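Local coordinates for protein 3'-5' exonuclease crn-4 (Caenorhabditis elegans, PDB 5DK5) that degrades RNA and DNA from the 3' end as a homodimeric, metal-dependent DEDDh exonuclease and takes part in apoptotic DNA breakdown, at residues 65-69 with 89-95; 176-182 with 200-205; 217-221 with 270-274. All coordinates share one frame; numbering follows the deposited sequence.

Interaction 1: 65-69 with 89-95; sequences YVKPV and IDTADTF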
loop_
_atom_site.group_PDB
_atom_site.type_symbol
_atom_site.label_atom_id
_atom_site.label_comp_id
_atom_site.label_asym_id
_atom_site.label_seq_id
_atom_site.Cartn_x
_atom_site.Cartn_y
_atom_site.Cartn_z
ATOM N N TYR B 65 6.951 -8.592 15.109
ATOM C CA TYR B 65 6.341 -7.851 14.018
ATOM C C TYR B 65 7.314 -6.766 13.577
ATOM O O TYR B 65 8.202 -6.383 14.340
ATOM C CB TYR B 65 5.006 -7.243 14.447
ATOM C CG TYR B 65 3.935 -8.271 14.728
ATOM C CD1 TYR B 65 3.439 -9.072 13.711
ATOM C CD2 TYR B 65 3.416 -8.436 16.006
ATOM C CE1 TYR B 65 2.462 -10.013 13.955
ATOM C CE2 TYR B 65 2.435 -9.376 16.261
ATOM C CZ TYR B 65 1.961 -10.162 15.229
ATOM O OH TYR B 65 0.985 -11.103 15.466
ATOM N N VAL B 66 7.146 -6.283 12.351
ATOM C CA VAL B 66 8.016 -5.246 11.801
ATOM C C VAL B 66 7.177 -4.171 11.116
ATOM O O VAL B 66 6.259 -4.482 10.360
ATOM C CB VAL B 66 9.025 -5.832 10.791
ATOM C CG1 VAL B 66 9.949 -4.745 10.253
ATOM C CG2 VAL B 66 9.840 -6.935 11.432
ATOM N N LYS B 67 7.494 -2.908 11.387
ATOM C CA LYS B 67 6.782 -1.799 10.768
ATOM C C LYS B 67 7.400 -1.452 9.408
ATOM O O LYS B 67 8.565 -1.058 9.348
ATOM C CB LYS B 67 6.801 -0.568 11.676
ATOM C CG LYS B 67 6.016 0.618 11.109
ATOM C CD LYS B 67 6.268 1.897 11.882
ATOM C CE LYS B 67 5.564 1.890 13.222
ATOM N NZ LYS B 67 5.854 3.126 14.000
ATOM N N PRO B 68 6.627 -1.597 8.314
ATOM C CA PRO B 68 7.117 -1.180 6.994
ATOM C C PRO B 68 7.075 0.338 6.833
ATOM O O PRO B 68 6.342 0.990 7.574
ATOM C CB PRO B 68 6.148 -1.866 6.032
ATOM C CG PRO B 68 4.879 -1.949 6.796
ATOM C CD PRO B 68 5.254 -2.131 8.241
ATOM N N VAL B 69 7.838 0.886 5.888
ATOM C CA VAL B 69 7.934 2.339 5.720
ATOM C C VAL B 69 7.569 2.812 4.312
ATOM O O VAL B 69 7.271 3.988 4.112
ATOM C CB VAL B 69 9.355 2.846 6.050
ATOM C CG1 VAL B 69 9.698 2.554 7.505
ATOM C CG2 VAL B 69 10.385 2.217 5.119
ATOM N N ILE B 89 1.455 -3.961 13.342
ATOM C CA ILE B 89 2.613 -3.356 12.689
ATOM C C ILE B 89 2.705 -1.862 12.994
ATOM O O ILE B 89 3.783 -1.275 12.919
ATOM C CB ILE B 89 2.595 -3.569 11.153
ATOM C CG1 ILE B 89 1.401 -2.873 10.493
ATOM C CG2 ILE B 89 2.577 -5.060 10.826
ATOM C CD1 ILE B 89 1.600 -2.661 9.008
ATOM N N ASP B 90 1.575 -1.247 13.338
ATOM C CA ASP B 90 1.566 0.168 13.711
ATOM C C ASP B 90 2.338 0.395 15.010
ATOM O O ASP B 90 2.867 1.479 15.240
ATOM C CB ASP B 90 0.132 0.688 13.867
ATOM C CG ASP B 90 -0.552 0.963 12.534
ATOM O OD1 ASP B 90 0.105 0.860 11.477
ATOM O OD2 ASP B 90 -1.755 1.298 12.548
ATOM N N THR B 91 2.393 -0.632 15.854
ATOM C CA THR B 91 3.086 -0.546 17.136
ATOM C C THR B 91 4.443 -1.253 17.114
ATOM O O THR B 91 5.087 -1.406 18.154
ATOM C CB THR B 91 2.236 -1.155 18.266
ATOM O OG1 THR B 91 1.896 -2.510 17.938
ATOM C CG2 THR B 91 0.963 -0.349 18.471
ATOM N N ALA B 92 4.877 -1.674 15.930
ATOM C CA ALA B 92 6.110 -2.448 15.793
ATOM C C ALA B 92 7.307 -1.546 15.522
ATOM O O ALA B 92 7.148 -0.365 15.216
ATOM C CB ALA B 92 5.962 -3.472 14.679
ATOM N N ASP B 93 8.506 -2.107 15.647
ATOM C CA ASP B 93 9.723 -1.393 15.275
ATOM C C ASP B 93 10.019 -1.616 13.795
ATOM O O ASP B 93 9.534 -2.577 13.196
ATOM C CB ASP B 93 10.909 -1.852 16.126
ATOM C CG ASP B 93 10.770 -1.464 17.588
ATOM O OD1 ASP B 93 10.842 -0.255 17.890
ATOM O OD2 ASP B 93 10.607 -2.368 18.437
ATOM N N THR B 94 10.807 -0.723 13.203
ATOM C CA THR B 94 11.252 -0.896 11.826
ATOM C C THR B 94 12.269 -2.029 11.753
ATOM O O THR B 94 12.805 -2.453 12.777
ATOM C CB THR B 94 11.873 0.390 11.262
ATOM O OG1 THR B 94 12.914 0.842 12.135
ATOM C CG2 THR B 94 10.816 1.472 11.133
ATOM N N PHE B 95 12.537 -2.507 10.541
ATOM C CA PHE B 95 13.345 -3.709 10.346
ATOM C C PHE B 95 14.752 -3.606 10.930
ATOM O O PHE B 95 15.291 -4.594 11.432
ATOM C CB PHE B 95 13.449 -4.041 8.856
ATOM C CG PHE B 95 14.262 -5.273 8.572
ATOM C CD1 PHE B 95 13.703 -6.532 8.707
ATOM C CD2 PHE B 95 15.586 -5.172 8.178
ATOM C CE1 PHE B 95 14.447 -7.665 8.449
ATOM C CE2 PHE B 95 16.334 -6.301 7.919
ATOM C CZ PHE B 95 15.764 -7.549 8.056
HETATM O O HOH W 1 8.543 -4.885 16.588
HETATM O O HOH W 2 10.921 -1.693 8.135
HETATM O O HOH W 3 5.826 1.937 16.255
HETATM O O HOH W 4 3.121 4.062 12.896
#

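Interaction 2: 176-182 with 200-205; sequences MNEYYDL and TILQRM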
loop_
_atom_site.group_PDB
_atom_site.type_symbol
_atom_site.label_atom_id
_atom_site.label_comp_id
_atom_site.label_asym_id
_atom_site.label_seq_id
_atom_site.Cartn_x
_atom_site.Cartn_y
_atom_site.Cartn_z
ATOM N N MET B 176 4.499 -31.099 1.459
ATOM C CA MET B 176 5.331 -31.867 2.376
ATOM C C MET B 176 4.502 -32.476 3.503
ATOM O O MET B 176 4.734 -33.616 3.900
ATOM C CB MET B 176 6.441 -30.983 2.946
ATOM C CG MET B 176 7.502 -30.620 1.922
ATOM S SD MET B 176 8.901 -29.701 2.596
ATOM C CE MET B 176 8.127 -28.136 2.996
ATOM N N ASN B 177 3.533 -31.725 4.013
ATOM C CA ASN B 177 2.650 -32.241 5.053
ATOM C C ASN B 177 1.758 -33.363 4.530
ATOM O O ASN B 177 1.439 -34.304 5.258
ATOM C CB ASN B 177 1.782 -31.121 5.634
ATOM C CG ASN B 177 2.448 -30.393 6.792
ATOM O OD1 ASN B 177 3.354 -30.916 7.439
ATOM N ND2 ASN B 177 1.986 -29.178 7.064
ATOM N N GLU B 178 1.355 -33.262 3.268
ATOM C CA GLU B 178 0.496 -34.271 2.661
ATOM C C GLU B 178 1.279 -35.547 2.364
ATOM O O GLU B 178 0.741 -36.650 2.449
ATOM C CB GLU B 178 -0.139 -33.734 1.377
ATOM C CG GLU B 178 -1.164 -34.674 0.750
ATOM C CD GLU B 178 -1.823 -34.080 -0.480
ATOM O OE1 GLU B 178 -1.411 -32.980 -0.905
ATOM O OE2 GLU B 178 -2.754 -34.713 -1.023
ATOM N N TYR B 179 2.552 -35.388 2.017
ATOM C CA TYR B 179 3.397 -36.525 1.667
ATOM C C TYR B 179 3.652 -37.419 2.875
ATOM O O TYR B 179 3.526 -38.642 2.792
ATOM C CB TYR B 179 4.727 -36.040 1.088
ATOM C CG TYR B 179 5.625 -37.154 0.599
ATOM C CD1 TYR B 179 5.544 -37.612 -0.709
ATOM C CD2 TYR B 179 6.554 -37.746 1.444
ATOM C CE1 TYR B 179 6.363 -38.629 -1.161
ATOM C CE2 TYR B 179 7.378 -38.763 1.000
ATOM C CZ TYR B 179 7.278 -39.201 -0.304
ATOM O OH TYR B 179 8.094 -40.213 -0.750
ATOM N N TYR B 180 4.014 -36.800 3.996
ATOM C CA TYR B 180 4.303 -37.531 5.226
ATOM C C TYR B 180 3.055 -37.682 6.092
ATOM O O TYR B 180 3.131 -38.165 7.223
ATOM C CB TYR B 180 5.411 -36.824 6.012
ATOM C CG TYR B 180 6.735 -36.776 5.281
ATOM C CD1 TYR B 180 7.642 -37.821 5.377
ATOM C CD2 TYR B 180 7.076 -35.686 4.492
ATOM C CE1 TYR B 180 8.852 -37.782 4.708
ATOM C CE2 TYR B 180 8.281 -35.638 3.820
ATOM C CZ TYR B 180 9.165 -36.687 3.931
ATOM O OH TYR B 180 10.366 -36.642 3.262
ATOM N N ASP B 181 1.908 -37.276 5.551
ATOM C CA ASP B 181 0.636 -37.358 6.262
ATOM C C ASP B 181 0.731 -36.675 7.624
ATOM O O ASP B 181 0.420 -37.273 8.656
ATOM C CB ASP B 181 0.206 -38.821 6.426
ATOM C CG ASP B 181 -1.274 -38.965 6.745
ATOM O OD1 ASP B 181 -1.890 -37.985 7.216
ATOM O OD2 ASP B 181 -1.824 -40.064 6.521
ATOM N N LEU B 182 1.174 -35.421 7.615
ATOM C CA LEU B 182 1.288 -34.631 8.835
ATOM C C LEU B 182 0.109 -33.668 8.949
ATOM O O LEU B 182 -0.243 -33.009 7.971
ATOM C CB LEU B 182 2.604 -33.854 8.850
ATOM C CG LEU B 182 3.887 -34.687 8.909
ATOM C CD1 LEU B 182 5.101 -33.793 8.728
ATOM C CD2 LEU B 182 3.981 -35.451 10.220
ATOM N N THR B 200 8.418 -29.431 12.047
ATOM C CA THR B 200 7.864 -30.773 12.190
ATOM C C THR B 200 8.174 -31.610 10.952
ATOM O O THR B 200 8.496 -32.793 11.059
ATOM C CB THR B 200 6.344 -30.732 12.416
ATOM O OG1 THR B 200 6.051 -29.890 13.538
ATOM C CG2 THR B 200 5.794 -32.127 12.680
ATOM N N ILE B 201 8.072 -30.989 9.783
ATOM C CA ILE B 201 8.443 -31.644 8.535
ATOM C C ILE B 201 9.921 -32.015 8.572
ATOM O O ILE B 201 10.293 -33.146 8.262
ATOM C CB ILE B 201 8.163 -30.742 7.315
ATOM C CG1 ILE B 201 6.655 -30.575 7.115
ATOM C CG2 ILE B 201 8.774 -31.329 6.041
ATOM C CD1 ILE B 201 6.282 -29.393 6.244
ATOM N N LEU B 202 10.753 -31.050 8.956
ATOM C CA LEU B 202 12.192 -31.259 9.062
ATOM C C LEU B 202 12.505 -32.444 9.967
ATOM O O LEU B 202 13.336 -33.287 9.637
ATOM C CB LEU B 202 12.873 -29.995 9.593
ATOM C CG LEU B 202 14.358 -30.096 9.950
ATOM C CD1 LEU B 202 15.193 -30.419 8.724
ATOM C CD2 LEU B 202 14.832 -28.807 10.595
ATOM N N GLN B 203 11.825 -32.502 11.108
ATOM C CA GLN B 203 12.024 -33.575 12.074
ATOM C C GLN B 203 11.633 -34.924 11.483
ATOM O O GLN B 203 12.411 -35.877 11.512
ATOM C CB GLN B 203 11.209 -33.304 13.341
ATOM C CG GLN B 203 11.427 -34.310 14.459
ATOM C CD GLN B 203 10.660 -33.954 15.717
ATOM O OE1 GLN B 203 9.470 -33.645 15.666
ATOM N NE2 GLN B 203 11.343 -33.987 16.856
ATOM N N ARG B 204 10.418 -34.994 10.945
ATOM C CA ARG B 204 9.907 -36.226 10.354
ATOM C C ARG B 204 10.797 -36.703 9.215
ATOM O O ARG B 204 10.976 -37.905 9.019
ATOM C CB ARG B 204 8.475 -36.023 9.851
ATOM C CG ARG B 204 7.892 -37.206 9.079
ATOM C CD ARG B 204 7.816 -38.467 9.924
ATOM N NE ARG B 204 6.817 -38.359 10.984
ATOM C CZ ARG B 204 5.525 -38.635 10.835
ATOM N NH1 ARG B 204 5.046 -39.044 9.666
ATOM N NH2 ARG B 204 4.702 -38.502 11.865
ATOM N N MET B 205 11.352 -35.758 8.464
ATOM C CA MET B 205 12.177 -36.097 7.314
ATOM C C MET B 205 13.434 -36.866 7.717
ATOM O O MET B 205 13.745 -37.892 7.114
ATOM C CB MET B 205 12.558 -34.836 6.537
ATOM C CG MET B 205 11.478 -34.379 5.571
ATOM S SD MET B 205 11.873 -32.848 4.705
ATOM C CE MET B 205 13.320 -33.336 3.769
#

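Interaction 3: 217-221 with 270-274; sequences LLTCC and CRYCR. With ZN (zinc ion), chain I.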
loop_
_atom_site.group_PDB
_atom_site.type_symbol
_atom_site.label_atom_id
_atom_site.label_comp_id
_atom_site.label_asym_id
_atom_site.label_seq_id
_atom_site.Cartn_x
_atom_site.Cartn_y
_atom_site.Cartn_z
ATOM N N LEU B 217 23.457 -21.688 -1.859
ATOM C CA LEU B 217 24.364 -20.608 -1.493
ATOM C C LEU B 217 24.035 -19.362 -2.307
ATOM O O LEU B 217 23.521 -19.462 -3.420
ATOM C CB LEU B 217 25.819 -21.012 -1.734
ATOM C CG LEU B 217 26.278 -22.370 -1.201
ATOM C CD1 LEU B 217 27.609 -22.746 -1.828
ATOM C CD2 LEU B 217 26.387 -22.350 0.311
ATOM N N LEU B 218 24.335 -18.194 -1.747
ATOM C CA LEU B 218 24.166 -16.933 -2.458
ATOM C C LEU B 218 25.520 -16.389 -2.899
ATOM O O LEU B 218 26.372 -16.065 -2.069
ATOM C CB LEU B 218 23.440 -15.912 -1.581
ATOM C CG LEU B 218 21.999 -16.247 -1.184
ATOM C CD1 LEU B 218 21.365 -15.054 -0.480
ATOM C CD2 LEU B 218 21.160 -16.663 -2.389
ATOM N N THR B 219 25.705 -16.299 -4.214
ATOM C CA THR B 219 26.956 -15.828 -4.802
ATOM C C THR B 219 26.730 -14.541 -5.588
ATOM O O THR B 219 25.594 -14.183 -5.894
ATOM C CB THR B 219 27.573 -16.886 -5.733
ATOM O OG1 THR B 219 26.665 -17.174 -6.803
ATOM C CG2 THR B 219 27.876 -18.166 -4.966
ATOM N N CYS B 220 27.823 -13.862 -5.927
ATOM C CA CYS B 220 27.754 -12.531 -6.523
ATOM C C CYS B 220 27.600 -12.539 -8.042
ATOM O O CYS B 220 27.276 -11.511 -8.637
ATOM C CB CYS B 220 29.008 -11.736 -6.160
ATOM S SG CYS B 220 30.554 -12.495 -6.727
ATOM N N CYS B 221 27.840 -13.686 -8.670
ATOM C CA CYS B 221 27.869 -13.752 -10.128
ATOM C C CYS B 221 27.434 -15.109 -10.668
ATOM O O CYS B 221 27.579 -16.136 -10.003
ATOM C CB CYS B 221 29.276 -13.423 -10.635
ATOM S SG CYS B 221 29.451 -13.439 -12.432
ATOM N N CYS B 270 32.320 -16.211 -0.165
ATOM C CA CYS B 270 31.538 -16.349 -1.385
ATOM C C CYS B 270 32.129 -17.454 -2.247
ATOM O O CYS B 270 33.332 -17.475 -2.505
ATOM C CB CYS B 270 31.495 -15.035 -2.164
ATOM S SG CYS B 270 30.764 -15.208 -3.805
ATOM N N ARG B 271 31.279 -18.374 -2.683
ATOM C CA ARG B 271 31.732 -19.528 -3.445
ATOM C C ARG B 271 32.314 -19.119 -4.797
ATOM O O ARG B 271 33.204 -19.789 -5.321
ATOM C CB ARG B 271 30.578 -20.513 -3.648
ATOM C CG ARG B 271 30.981 -21.975 -3.581
ATOM C CD ARG B 271 31.529 -22.336 -2.217
ATOM N NE ARG B 271 32.892 -22.859 -2.301
ATOM C CZ ARG B 271 33.870 -22.591 -1.439
ATOM N NH1 ARG B 271 33.671 -21.784 -0.403
ATOM N NH2 ARG B 271 35.067 -23.134 -1.619
ATOM N N TYR B 272 31.820 -18.017 -5.355
ATOM C CA TYR B 272 32.250 -17.587 -6.680
ATOM C C TYR B 272 33.576 -16.826 -6.640
ATOM O O TYR B 272 34.588 -17.305 -7.151
ATOM C CB TYR B 272 31.174 -16.717 -7.334
ATOM C CG TYR B 272 31.428 -16.470 -8.801
ATOM C CD1 TYR B 272 32.240 -15.427 -9.219
ATOM C CD2 TYR B 272 30.864 -17.290 -9.768
ATOM C CE1 TYR B 272 32.480 -15.203 -10.559
ATOM C CE2 TYR B 272 31.098 -17.074 -11.110
ATOM C CZ TYR B 272 31.907 -16.030 -11.501
ATOM O OH TYR B 272 32.139 -15.812 -12.839
ATOM N N CYS B 273 33.567 -15.642 -6.031
ATOM C CA CYS B 273 34.732 -14.759 -6.048
ATOM C C CYS B 273 35.758 -15.123 -4.977
ATOM O O CYS B 273 36.856 -14.568 -4.951
ATOM C CB CYS B 273 34.294 -13.305 -5.867
ATOM S SG CYS B 273 33.601 -12.927 -4.246
ATOM N N ARG B 274 35.390 -16.050 -4.097
ATOM C CA ARG B 274 36.292 -16.547 -3.059
ATOM C C ARG B 274 36.830 -15.427 -2.172
ATOM O O ARG B 274 37.973 -15.474 -1.718
ATOM C CB ARG B 274 37.451 -17.323 -3.696
ATOM C CG ARG B 274 37.036 -18.637 -4.332
ATOM C CD ARG B 274 36.676 -19.674 -3.276
ATOM N NE ARG B 274 35.881 -20.768 -3.827
ATOM C CZ ARG B 274 36.388 -21.841 -4.429
ATOM N NH1 ARG B 274 37.699 -21.983 -4.574
ATOM N NH2 ARG B 274 35.572 -22.778 -4.892
HETATM ZN ZN ZN I . 31.224 -13.094 -4.544
HETATM O O HOH W 5 28.504 -18.121 -1.451
#

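Interaction 1: 65-69 with 89-95
Lys67 N donates to Asp93 O at 2.7 Å, and this is the one direct hydrogen bond that joins 65-69 to 89-95. It is nearly straight at the hydrogen (173°), although the donor stands above the carbonyl plane of Asp93. The same oxygen also takes a CA-H...O contact from Val66.

Water extends the polar part. One molecule donates a hydrogen bond to Tyr65 O and accepts one from Asp93 N, and a second does the same between Lys67 O and Phe95 N, so the two backbones are stitched through solvent where they stand too far apart to bond. The lysine side chain belongs to this group as well. With CG anti to the backbone N (chi1 -178°), its CB and CG run past Ile89 O, the chain bends at chi3, and CE arrives 3.4 Å from both Asp90 O and Ala92 O. A water lying between NZ and these two carbonyls links them. Asp90 OD2 bonds to His300 of the second subunit and OD1 to Gln86.

Apolar contacts fill the rest. Ala92 CB meets Tyr65 CB at 3.9 Å, Pro68 CD lies 3.8 Å from Ile89 CD1 with the two side chains crossed at about a right angle, and Val66 CG1 touches Phe95 CB and lies near the plane of the ring at its edge. Strand 41-50 also packs against Val66 and Phe95.

The arrangement joins the end of edge strand 55-65 to the turn between helices 86-90 and 95-109, at the rim of the RNase H-like sheet of a DEDDh exonuclease.

Interaction 2: 176-182 with 200-205
Ile201 points its CG1 branch at helix 172-179, where Met176 and Asn177 receive it from two directions. CG1 leaves anti to the carbonyl carbon (chi1 -69°), which carries CD1 over Met176 CB at 3.7 Å, while CG2 lies against Met176 SD. Both Met176 and Asn177 cross the isoleucine at about a right angle. Asn177 brings OD1 to 3.3 Å from Ile201 CG1, an oxygen resting on an aliphatic branch, while its ND2 bonds to Asn197 farther back on the isoleucine's own helix, 191-207.

Leu182 reaches in from beyond the helix end and splits its two methyls. CD1 packs on Ile201 CG1 at 3.9 Å, and CD2 sits over one face of the Arg204 guanidinium, 3.5 Å from NH2. The leucine is brought round by a Schellman motif: Asp181, with positive phi, is its C-prime residue, and Leu182 N bonds back to Asn177 O at 2.6 Å.

Arg204 and Tyr180 slide past each other in opposite directions. The guanidinium plane stands 82° to the phenol ring, and it is the aliphatic CG of Arg204 that meets the ring, coming obliquely to 3.8 Å from Tyr180 CD1. NH1 comes within 3.2 Å of Tyr180 O. At the far end Met205 CG meets Tyr180 OH at 3.4 Å, while Tyr179 CD2 lies over one face of the ring.

Helix 191-207 also carries the magnesium-binding Asp194, its side chain about 9 Å from that of Asn177, so two helices of the exonuclease domain pack here beside the active site. The chemistry is mainly van der Waals, with an arginine at the edge. Tyr180 OH, buried with no partner in the model, probably costs some polar stabilisation.

Interaction 3: 217-221 with 270-274
Cys220 SG and Cys270 SG close on one zinc ion at 2.4 Å and 2.3 Å, and Cys273 SG joins them from the same loop as Cys270. Cys280 supplies the fourth sulfur. This is the tight part: three cysteine sulfurs from the two segments converge on the metal, and weak N-H...S bonds from Tyr272 N and Cys273 N support that of Cys270. Close by, Thr219 packs CB against Tyr272 CB at 3.9 Å, while its OG1 bonds to Thr255 on the neighbouring strand.

At the exposed edge the Tyr272 ring still packs closely. Cys221 CB sits over one face, 3.7 Å from the ring centroid and 14° off the normal, in a CH-pi contact. With SG anti to the backbone N (chi1 -179°), Cys221 brings its sulfur 3.6 Å from Tyr272 OH. Buried Leu217 meets CG of the partly exposed Arg271 with its CD1. The looser element is beside it, where a water links Leu218 O to Arg271 N.

The zinc is the strongest direct link between the segments, with apolar contacts and a water beside it. It ties the loop between strand 253-256 and helix 300-305 to the end of strand 216-219, consistent with a structural rather than catalytic zinc.

Interaction 2 is the buried one of the three: helix 172-179 and its C-terminal turn against helix 191-207, mainly by van der Waals packing. Interactions 1 and 3 are only partly buried and fasten loops near strands on the two flanks of the sheet: 55-65 is one outermost strand, and 216-219 lies next to the other, 253-256. Their means differ: the polar part of interaction 1 relies on a backbone bond and bridging waters, interaction 3 on zinc-sulfur bonds. Interactions 1 and 2 each come within about 10 Å of Asp25, side chain to side chain, though their centres lie 32 Å apart. Helix 191-207 leads along the chain to strand 216-219, so interactions 2 and 3 use successive elements without touching.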